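Local coordinates for putative lipoprotein (Bacteroides thetaiotaomicron, PDB 4Q1Z), which is of unknown function, a putative two-domain lipoprotein of the DUF4876 family from a gut Bacteroides, at residues C196-A202 with S221-N226; L343-K348 with D376-V382. All blocks are in the same frame, centred on the assembly; numbering follows the deposited sequence.

Both contacts pair neighbouring strands of one large mixed sheet in the second domain, their centres about 20 Å apart and their nearest atoms about 11 Å apart, without touching. Contact 1 is buried throughout and joins two inner strands, running parallel; contact 2 is only partly buried and joins strand 344-347 to the outermost strand, 378-382, running antiparallel. Strands 131-136 and 108-114 lie between the two pairs. Carboxylates in contact 1 accept backbone N-H groups and its rings pack on aliphatic and sulfur atoms. In contact 2 an arginine and a lysine reach across to the short helix that precedes the edge strand, and a bulge shifts the register.

Contact 1 of 2, residues C196-A202 with S221-N226; sequences CIISQFA and SEFEFN
Backbone hydrogen bonds between parallel strands tie Ile197 and Ser199 to Phe223 and Phe225. The N-H of Phe223 meets Ile197 O at 3.0 Å, Ser199 N donates to Phe223 O from above the carbonyl plane, and Phe225 N reaches Ser199 O at 3.0 Å.

Two glutamates extend this pairing with their side chains. Glu222, bent at chi2 (73°), turns OE1 back to accept Ile197 N at 2.7 Å in a nearly straight bond (170°); its OE2 goes to Arg387 and Asn397. Glu224 OE1 reaches Ala202, past the end of strand 195-199, and accepts its N at 3.1 Å on the anti side, while OE2 binds Gln235 N. Ser199 OG, on the Glu224 face, lies 2.8 Å from Ser221 OG, which also hydrogen-bonds to Gly218 O.

Apolar contacts gather around Ile198 and Phe223. Ile198 CG2, set anti to the backbone N, sits over one face of the Phe225 ring in a CH-pi contact, 3.7 Å from the centroid and offset toward the rim, and also touches Phe223 CB. Cys196 SG comes obliquely to Phe223 CD1 at 3.7 Å, a sulfur-aromatic contact. Trp179, Tyr257 and Phe149 meet the Phe225 ring from elsewhere.

Each glutamate thus spends one oxygen on a backbone N-H across the contact and the other outside it, so these buried carboxylates are held at both oxygens, and Arg387 probably offsets the charge of Glu222.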
# COMPACT_ATOMS: atom_id res chain seq x y z
N CYS A 196 1.99 8.56 1.91
CA CYS A 196 2.98 9.17 1.04
C CYS A 196 2.39 9.24 -0.36
O CYS A 196 2.01 8.20 -0.93
CB CYS A 196 4.32 8.43 1.04
SG CYS A 196 5.57 9.24 0.01
N ILE A 197 2.24 10.46 -0.88
CA ILE A 197 1.75 10.67 -2.23
C ILE A 197 2.96 10.96 -3.11
O ILE A 197 3.86 11.72 -2.72
CB ILE A 197 0.66 11.80 -2.34
CG1 ILE A 197 -0.52 11.55 -1.37
CG2 ILE A 197 0.18 12.01 -3.80
CD1 ILE A 197 -1.33 12.73 -1.06
N ILE A 198 2.99 10.32 -4.29
CA ILE A 198 3.97 10.53 -5.34
C ILE A 198 3.17 10.98 -6.55
O ILE A 198 2.23 10.30 -6.95
CB ILE A 198 4.87 9.30 -5.66
CG1 ILE A 198 5.25 8.50 -4.40
CG2 ILE A 198 6.10 9.75 -6.42
CD1 ILE A 198 5.57 7.05 -4.67
N SER A 199 3.52 12.15 -7.09
CA SER A 199 2.90 12.73 -8.27
C SER A 199 3.85 12.66 -9.45
O SER A 199 5.06 12.68 -9.24
CB SER A 199 2.51 14.18 -8.01
OG SER A 199 1.23 14.31 -7.42
N GLN A 200 3.33 12.59 -10.67
CA GLN A 200 4.15 12.66 -11.89
C GLN A 200 4.80 14.05 -11.91
O GLN A 200 6.00 14.18 -12.11
CB GLN A 200 3.28 12.41 -13.15
CG GLN A 200 4.00 12.68 -14.45
CD GLN A 200 3.09 13.01 -15.60
OE1 GLN A 200 3.17 14.10 -16.18
NE2 GLN A 200 2.26 12.06 -16.03
N PHE A 201 3.97 15.08 -11.65
CA PHE A 201 4.29 16.51 -11.63
C PHE A 201 3.59 17.10 -10.43
O PHE A 201 2.38 17.31 -10.47
CB PHE A 201 3.82 17.14 -12.97
CG PHE A 201 3.89 18.64 -13.13
CD1 PHE A 201 5.05 19.34 -12.81
CD2 PHE A 201 2.83 19.34 -13.69
CE1 PHE A 201 5.11 20.72 -12.98
CE2 PHE A 201 2.89 20.72 -13.87
CZ PHE A 201 4.04 21.40 -13.53
N ALA A 202 4.31 17.27 -9.32
CA ALA A 202 3.67 17.73 -8.07
C ALA A 202 3.39 19.25 -8.08
O ALA A 202 4.02 20.00 -7.34
CB ALA A 202 4.52 17.33 -6.87
N SER A 221 2.06 17.04 -2.53
CA SER A 221 2.60 15.67 -2.65
C SER A 221 3.96 15.63 -1.98
O SER A 221 4.73 16.57 -2.12
CB SER A 221 2.75 15.27 -4.13
OG SER A 221 1.51 15.20 -4.82
N GLU A 222 4.24 14.56 -1.22
CA GLU A 222 5.52 14.37 -0.53
C GLU A 222 6.64 14.21 -1.55
O GLU A 222 7.70 14.84 -1.43
CB GLU A 222 5.46 13.13 0.39
CG GLU A 222 4.63 13.32 1.66
CD GLU A 222 3.13 13.38 1.48
OE1 GLU A 222 2.59 12.63 0.63
OE2 GLU A 222 2.49 14.15 2.22
N PHE A 223 6.39 13.38 -2.57
CA PHE A 223 7.34 13.06 -3.63
C PHE A 223 6.79 13.33 -5.02
O PHE A 223 5.58 13.52 -5.20
CB PHE A 223 7.80 11.59 -3.53
CG PHE A 223 8.86 11.39 -2.48
CD1 PHE A 223 8.52 11.24 -1.14
CD2 PHE A 223 10.21 11.45 -2.81
CE1 PHE A 223 9.50 11.12 -0.16
CE2 PHE A 223 11.19 11.36 -1.83
CZ PHE A 223 10.83 11.18 -0.51
N GLU A 224 7.70 13.39 -6.00
CA GLU A 224 7.38 13.56 -7.41
C GLU A 224 8.41 12.86 -8.26
O GLU A 224 9.54 12.69 -7.83
CB GLU A 224 7.25 15.02 -7.82
CG GLU A 224 8.51 15.84 -7.72
CD GLU A 224 8.39 17.19 -8.39
OE1 GLU A 224 7.39 17.41 -9.11
OE2 GLU A 224 9.29 18.03 -8.19
N PHE A 225 8.00 12.42 -9.46
CA PHE A 225 8.85 11.77 -10.46
C PHE A 225 9.40 12.84 -11.41
O PHE A 225 9.02 12.87 -12.59
CB PHE A 225 8.04 10.73 -11.24
CG PHE A 225 7.52 9.57 -10.44
CD1 PHE A 225 8.37 8.53 -10.07
CD2 PHE A 225 6.17 9.45 -10.15
CE1 PHE A 225 7.88 7.42 -9.37
CE2 PHE A 225 5.67 8.33 -9.46
CZ PHE A 225 6.54 7.32 -9.06
N ASN A 226 10.25 13.75 -10.90
CA ASN A 226 10.81 14.83 -11.72
C ASN A 226 11.79 14.27 -12.79
O ASN A 226 12.62 13.41 -12.50
CB ASN A 226 11.50 15.86 -10.83
CG ASN A 226 12.16 17.00 -11.54
OD1 ASN A 226 11.65 17.55 -12.52
ND2 ASN A 226 13.29 17.43 -11.01

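Contact 2 of 2, residues L343-K348 with D376-V382; sequences LGIARK and DDFERGV
A G1 beta bulge interrupts this antiparallel pair: Gly381, with positive phi (63°), and Val382 both face Gly344. Gly344 N donates to Val382 O at 2.9 Å, and Val382 N returns a bond to Gly344 O from above the carbonyl plane. Past the bulge, Ala346 and Glu379 exchange two backbone bonds, and Lys348 N meets Asp377 O at 2.8 Å. Val382 CG2 packs on Ala346 CB.

The Phe378 ring, tilted 57° from the guanidinium plane, brings CE1 over the centre of one guanidinium face of Arg347; Arg347 NH1 is 3.4 Å from Phe378 CZ. Arg347 NH2 forms a salt bridge to Asp377 OD2 at 3.1 Å, Asp377 OD1 hydrogen-bonds to Thr371 OG1, and Asp370 and Asp309 are the arginine's further acid partners. An alanine here is likely to leave these acids without their shared positive mate and to uncover part of the Phe378 ring. Lys348, extended beyond CG, carries NZ to a hydrogen bond with the backbone Asp376 O at 2.7 Å, from above the carbonyl plane. Ile345 CD1 touches Phe378 CD2.

Strand 108-114 pairs with the other edge of strand 344-347, and Val311 of strand 307-312 touches Ile345 and Phe378; helix 374-377 leads into the outermost strand 378-382.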
# COMPACT_ATOMS: atom_id res chain seq x y z
N LEU A 343 -11.22 10.41 -13.45
CA LEU A 343 -11.65 9.47 -12.42
C LEU A 343 -10.53 8.49 -12.10
O LEU A 343 -9.73 8.10 -12.97
CB LEU A 343 -12.92 8.70 -12.84
CG LEU A 343 -14.15 9.53 -13.27
CD1 LEU A 343 -15.30 8.64 -13.69
CD2 LEU A 343 -14.62 10.49 -12.17
N GLY A 344 -10.48 8.09 -10.84
CA GLY A 344 -9.47 7.17 -10.37
C GLY A 344 -10.04 5.94 -9.71
O GLY A 344 -11.20 5.58 -9.91
N ILE A 345 -9.18 5.29 -8.91
CA ILE A 345 -9.46 4.07 -8.16
C ILE A 345 -9.03 4.31 -6.70
O ILE A 345 -8.05 5.00 -6.42
CB ILE A 345 -8.78 2.82 -8.82
CG1 ILE A 345 -7.24 2.98 -8.94
CG2 ILE A 345 -9.44 2.45 -10.19
CD1 ILE A 345 -6.45 1.74 -9.08
N ALA A 346 -9.81 3.77 -5.77
CA ALA A 346 -9.53 3.94 -4.35
C ALA A 346 -9.70 2.60 -3.63
O ALA A 346 -10.69 1.91 -3.84
CB ALA A 346 -10.47 5.01 -3.77
N ARG A 347 -8.72 2.21 -2.80
CA ARG A 347 -8.77 0.95 -2.04
C ARG A 347 -9.89 1.01 -1.01
O ARG A 347 -10.09 2.05 -0.36
CB ARG A 347 -7.43 0.69 -1.37
CG ARG A 347 -7.20 -0.72 -0.91
CD ARG A 347 -5.72 -1.08 -0.97
NE ARG A 347 -5.63 -2.48 -1.39
CZ ARG A 347 -4.76 -2.97 -2.25
NH1 ARG A 347 -3.80 -2.21 -2.75
NH2 ARG A 347 -4.84 -4.24 -2.62
N LYS A 348 -10.66 -0.09 -0.90
CA LYS A 348 -11.78 -0.25 0.04
C LYS A 348 -11.26 -0.44 1.43
O LYS A 348 -10.21 -1.04 1.62
CB LYS A 348 -12.65 -1.47 -0.34
CG LYS A 348 -13.49 -1.31 -1.60
CD LYS A 348 -14.18 -2.63 -1.92
CE LYS A 348 -14.75 -2.66 -3.31
NZ LYS A 348 -15.20 -4.03 -3.67
N ASP A 376 -11.71 -6.73 -6.64
CA ASP A 376 -12.37 -6.78 -5.35
C ASP A 376 -11.94 -5.69 -4.36
O ASP A 376 -12.76 -5.26 -3.54
CB ASP A 376 -12.13 -8.16 -4.69
CG ASP A 376 -12.51 -9.41 -5.48
OD1 ASP A 376 -13.26 -9.29 -6.49
OD2 ASP A 376 -12.10 -10.53 -5.07
N ASP A 377 -10.66 -5.29 -4.38
CA ASP A 377 -10.12 -4.36 -3.39
C ASP A 377 -10.30 -2.87 -3.71
O ASP A 377 -10.16 -2.04 -2.81
CB ASP A 377 -8.61 -4.63 -3.17
CG ASP A 377 -8.26 -6.05 -2.74
OD1 ASP A 377 -9.17 -6.79 -2.31
OD2 ASP A 377 -7.08 -6.43 -2.87
N PHE A 378 -10.62 -2.52 -4.97
CA PHE A 378 -10.74 -1.13 -5.34
C PHE A 378 -12.12 -0.68 -5.79
O PHE A 378 -12.76 -1.35 -6.61
CB PHE A 378 -9.75 -0.79 -6.47
CG PHE A 378 -8.32 -0.71 -5.99
CD1 PHE A 378 -7.54 -1.85 -5.88
CD2 PHE A 378 -7.77 0.52 -5.64
CE1 PHE A 378 -6.24 -1.77 -5.38
CE2 PHE A 378 -6.45 0.60 -5.18
CZ PHE A 378 -5.70 -0.55 -5.05
N GLU A 379 -12.53 0.50 -5.32
CA GLU A 379 -13.69 1.21 -5.81
C GLU A 379 -13.23 1.85 -7.12
O GLU A 379 -12.17 2.48 -7.14
CB GLU A 379 -14.20 2.27 -4.80
CG GLU A 379 -15.00 1.71 -3.64
CD GLU A 379 -16.34 1.08 -3.99
OE1 GLU A 379 -16.89 1.40 -5.07
OE2 GLU A 379 -16.85 0.30 -3.16
N ARG A 380 -14.01 1.66 -8.20
CA ARG A 380 -13.69 2.14 -9.53
C ARG A 380 -14.46 3.39 -9.93
O ARG A 380 -15.64 3.52 -9.58
CB ARG A 380 -14.00 1.04 -10.54
CG ARG A 380 -13.12 -0.18 -10.41
CD ARG A 380 -13.45 -1.17 -11.48
NE ARG A 380 -14.80 -1.70 -11.33
CZ ARG A 380 -15.11 -2.78 -10.62
NH1 ARG A 380 -14.16 -3.45 -9.96
NH2 ARG A 380 -16.36 -3.21 -10.56
N GLY A 381 -13.80 4.25 -10.69
CA GLY A 381 -14.36 5.49 -11.22
C GLY A 381 -14.77 6.52 -10.19
O GLY A 381 -15.78 7.19 -10.38
N VAL A 382 -13.98 6.65 -9.11
CA VAL A 382 -14.21 7.64 -8.04
C VAL A 382 -13.63 8.99 -8.47
O VAL A 382 -12.75 9.04 -9.33
CB VAL A 382 -13.60 7.20 -6.67
CG1 VAL A 382 -14.24 5.93 -6.15
CG2 VAL A 382 -12.08 7.06 -6.73
O HOH W 1 -15.63 -2.99 -6.84